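Local coordinates for Lin2111 protein (Listeria innocua, PDB 3EDP), which is of unknown function but, as a member of the GntR family with a UTRA domain, probably binds DNA as a transcription regulator, at residues P9-I14 with V54-E59. Residues are numbered along the deposited sequence; the frame is centred on the assembly and turned at random.
Sequences PLFEVI and VDLLVE
Leu56, on the last turns of helix 47-59, reaches toward Phe11 and Glu12 on the first turn of helix 10-23, where the two backbones come nearest at 7.7 Å between the CA atoms of Glu12 and Leu56. One methyl group makes the close contacts: Leu56 CD1 lies 3.8 Å from Glu12 CG and 4.1 Å from Phe11 CE1, and no hydrogen bond crosses between the segments. With CG anti to the backbone N (chi1 -157°) and CD1 continuing the extended chain, the leucine reaches across to helix 10-23 and crosses both partner side chains at about a right angle. It approaches the Phe11 ring obliquely. CG of Phe11 sits between its own backbone N and carbonyl carbon (chi1 74°), which turns the ring back over the neighbouring side chain; Glu12 CG lies 3.6 Å above one ring face, offset toward the rim. The methyl thus meets an apolar patch built from the Phe11 ring and the aliphatic part of Glu12. Both helices belong to the winged helix-turn-helix of the GntR family: 10-23 is its first helix, 47-59 is the recognition helix by family topology, and the hairpin of strands 63-66 and 70-73 forms the wing. Leu56 also touches Ala15, while Leu57, one residue on, packs on Ala15 and Ile18 of helix 10-23 and on Val63 of the wing. Beyond CG the Glu12 chain stays extended and leads its carboxylate away from the leucine, where OE1 forms a salt bridge with Lys8 NZ, just ahead of the helix. Pro9 occupies the N-cap position, and its O accepts the 3.1 Å hydrogen bond from Val13 N in the opening turn. On helix 47-59, Asp55 OD1 forms a salt bridge with Arg65 NH1, linking this helix to the wing.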
ATOM      1  N   PRO A   9     -45.510   2.116 -26.621  1.00 43.26           N
ATOM      2  CA  PRO A   9     -45.764   0.774 -26.075  1.00 42.08           C
ATOM      3  C   PRO A   9     -45.595   0.728 -24.547  1.00 31.92           C
ATOM      4  O   PRO A   9     -44.858   1.528 -23.968  1.00 37.62           O
ATOM      5  CB  PRO A   9     -44.705  -0.092 -26.778  1.00 40.91           C
ATOM      6  CG  PRO A   9     -43.646   0.895 -27.195  1.00 42.03           C
ATOM      7  CD  PRO A   9     -44.426   2.097 -27.615  1.00 41.93           C
ATOM      8  N   LEU A  10     -46.278  -0.215 -23.910  1.00 30.61           N
ATOM      9  CA  LEU A  10     -46.336  -0.281 -22.453  1.00 33.33           C
ATOM     10  C   LEU A  10     -44.972  -0.456 -21.762  1.00 28.06           C
ATOM     11  O   LEU A  10     -44.708   0.159 -20.729  1.00 30.45           O
ATOM     12  CB  LEU A  10     -47.300  -1.390 -22.009  1.00 29.49           C
ATOM     13  CG  LEU A  10     -47.440  -1.491 -20.487  1.00 34.80           C
ATOM     14  CD1 LEU A  10     -48.050  -0.213 -19.920  1.00 37.75           C
ATOM     15  CD2 LEU A  10     -48.249  -2.720 -20.089  1.00 34.14           C
ATOM     16  N   PHE A  11     -44.102  -1.290 -22.318  1.00 25.27           N
ATOM     17  CA  PHE A  11     -42.791  -1.454 -21.691  1.00 28.16           C
ATOM     18  C   PHE A  11     -42.033  -0.122 -21.635  1.00 28.92           C
ATOM     19  O   PHE A  11     -41.323   0.156 -20.666  1.00 29.48           O
ATOM     20  CB  PHE A  11     -41.965  -2.567 -22.352  1.00 23.46           C
ATOM     21  CG  PHE A  11     -41.408  -2.206 -23.706  1.00 31.12           C
ATOM     22  CD1 PHE A  11     -40.126  -1.682 -23.825  1.00 30.18           C
ATOM     23  CD2 PHE A  11     -42.154  -2.423 -24.860  1.00 26.36           C
ATOM     24  CE1 PHE A  11     -39.595  -1.364 -25.072  1.00 36.16           C
ATOM     25  CE2 PHE A  11     -41.634  -2.100 -26.112  1.00 34.64           C
ATOM     26  CZ  PHE A  11     -40.353  -1.570 -26.219  1.00 37.68           C
ATOM     27  N   GLU A  12     -42.208   0.712 -22.656  1.00 28.04           N
ATOM     28  CA  GLU A  12     -41.548   2.019 -22.666  1.00 34.15           C
ATOM     29  C   GLU A  12     -42.168   2.960 -21.638  1.00 31.73           C
ATOM     30  O   GLU A  12     -41.460   3.740 -20.999  1.00 37.43           O
ATOM     31  CB  GLU A  12     -41.601   2.661 -24.053  1.00 38.14           C
ATOM     32  CG  GLU A  12     -40.622   2.083 -25.049  1.00 47.12           C
ATOM     33  CD  GLU A  12     -40.730   2.743 -26.416  1.00 58.77           C
ATOM     34  OE1 GLU A  12     -41.384   3.804 -26.521  1.00 58.06           O
ATOM     35  OE2 GLU A  12     -40.160   2.197 -27.387  1.00 66.59           O
ATOM     36  N   VAL A  13     -43.488   2.892 -21.486  1.00 32.37           N
ATOM     37  CA  VAL A  13     -44.161   3.697 -20.469  1.00 31.76           C
ATOM     38  C   VAL A  13     -43.627   3.318 -19.091  1.00 32.49           C
ATOM     39  O   VAL A  13     -43.281   4.182 -18.281  1.00 36.04           O
ATOM     40  CB  VAL A  13     -45.697   3.525 -20.512  1.00 40.46           C
ATOM     41  CG1 VAL A  13     -46.359   4.279 -19.358  1.00 42.15           C
ATOM     42  CG2 VAL A  13     -46.241   4.010 -21.840  1.00 40.34           C
ATOM     43  N   ILE A  14     -43.529   2.014 -18.843  1.00 30.44           N
ATOM     44  CA  ILE A  14     -43.030   1.520 -17.564  1.00 25.23           C
ATOM     45  C   ILE A  14     -41.546   1.842 -17.340  1.00 31.38           C
ATOM     46  O   ILE A  14     -41.159   2.237 -16.245  1.00 28.71           O
ATOM     47  CB  ILE A  14     -43.345   0.016 -17.372  1.00 30.13           C
ATOM     48  CG1 ILE A  14     -44.857  -0.173 -17.200  1.00 33.89           C
ATOM     49  CG2 ILE A  14     -42.629  -0.543 -16.151  1.00 26.31           C
ATOM     50  CD1 ILE A  14     -45.257  -1.602 -17.029  1.00 37.28           C
ATOM     51  N   VAL A  54     -36.900  -3.288 -18.323  1.00 24.59           N
ATOM     52  CA  VAL A  54     -35.576  -3.380 -17.725  1.00 25.34           C
ATOM     53  C   VAL A  54     -34.488  -3.444 -18.811  1.00 31.89           C
ATOM     54  O   VAL A  54     -33.481  -2.746 -18.712  1.00 32.56           O
ATOM     55  CB  VAL A  54     -35.462  -4.575 -16.731  1.00 27.64           C
ATOM     56  CG1 VAL A  54     -34.023  -4.723 -16.206  1.00 31.24           C
ATOM     57  CG2 VAL A  54     -36.426  -4.394 -15.561  1.00 31.95           C
ATOM     58  N   ASP A  55     -34.700  -4.261 -19.849  1.00 28.19           N
ATOM     59  CA  ASP A  55     -33.753  -4.324 -20.975  1.00 33.67           C
ATOM     60  C   ASP A  55     -33.455  -2.920 -21.485  1.00 31.95           C
ATOM     61  O   ASP A  55     -32.317  -2.583 -21.794  1.00 28.96           O
ATOM     62  CB  ASP A  55     -34.317  -5.129 -22.149  1.00 27.99           C
ATOM     63  CG  ASP A  55     -34.275  -6.622 -21.926  1.00 36.86           C
ATOM     64  OD1 ASP A  55     -33.722  -7.085 -20.903  1.00 40.83           O
ATOM     65  OD2 ASP A  55     -34.812  -7.340 -22.798  1.00 43.12           O
ATOM     66  N   LEU A  56     -34.504  -2.115 -21.593  1.00 29.76           N
ATOM     67  CA  LEU A  56     -34.385  -0.732 -22.036  1.00 33.58           C
ATOM     68  C   LEU A  56     -33.530   0.082 -21.061  1.00 36.97           C
ATOM     69  O   LEU A  56     -32.684   0.879 -21.476  1.00 34.82           O
ATOM     70  CB  LEU A  56     -35.779  -0.113 -22.159  1.00 35.18           C
ATOM     71  CG  LEU A  56     -36.001   1.094 -23.067  1.00 47.32           C
ATOM     72  CD1 LEU A  56     -37.469   1.494 -23.035  1.00 43.52           C
ATOM     73  CD2 LEU A  56     -35.133   2.258 -22.645  1.00 56.04           C
ATOM     74  N   LEU A  57     -33.756  -0.111 -19.764  1.00 29.12           N
ATOM     75  CA  LEU A  57     -32.985   0.605 -18.754  1.00 32.41           C
ATOM     76  C   LEU A  57     -31.522   0.163 -18.756  1.00 31.67           C
ATOM     77  O   LEU A  57     -30.616   0.983 -18.610  1.00 33.92           O
ATOM     78  CB  LEU A  57     -33.610   0.424 -17.372  1.00 26.40           C
ATOM     79  CG  LEU A  57     -35.040   0.970 -17.311  1.00 32.44           C
ATOM     80  CD1 LEU A  57     -35.710   0.564 -16.006  1.00 33.56           C
ATOM     81  CD2 LEU A  57     -35.035   2.474 -17.479  1.00 28.01           C
ATOM     82  N   VAL A  58     -31.300  -1.136 -18.930  1.00 28.25           N
ATOM     83  CA  VAL A  58     -29.946  -1.670 -19.001  1.00 26.14           C
ATOM     84  C   VAL A  58     -29.202  -1.091 -20.209  1.00 36.74           C
ATOM     85  O   VAL A  58     -28.046  -0.674 -20.098  1.00 39.39           O
ATOM     86  CB  VAL A  58     -29.944  -3.203 -19.074  1.00 23.36           C
ATOM     87  CG1 VAL A  58     -28.549  -3.732 -19.499  1.00 30.32           C
ATOM     88  CG2 VAL A  58     -30.368  -3.796 -17.737  1.00 23.32           C
ATOM     89  N   GLU A  59     -29.880  -1.060 -21.352  1.00 34.35           N
ATOM     90  CA  GLU A  59     -29.317  -0.533 -22.589  1.00 37.46           C
ATOM     91  C   GLU A  59     -28.940   0.935 -22.426  1.00 45.70           C
ATOM     92  O   GLU A  59     -27.926   1.389 -22.962  1.00 41.02           O
ATOM     93  CB  GLU A  59     -30.315  -0.701 -23.737  1.00 46.71           C
ATOM     94  CG  GLU A  59     -29.903  -0.030 -25.032  1.00 58.03           C
ATOM     95  CD  GLU A  59     -30.973  -0.127 -26.103  1.00 77.70           C
ATOM     96  OE1 GLU A  59     -31.998  -0.808 -25.872  1.00 84.62           O
ATOM     97  OE2 GLU A  59     -30.790   0.481 -27.180  1.00 88.39           O
TER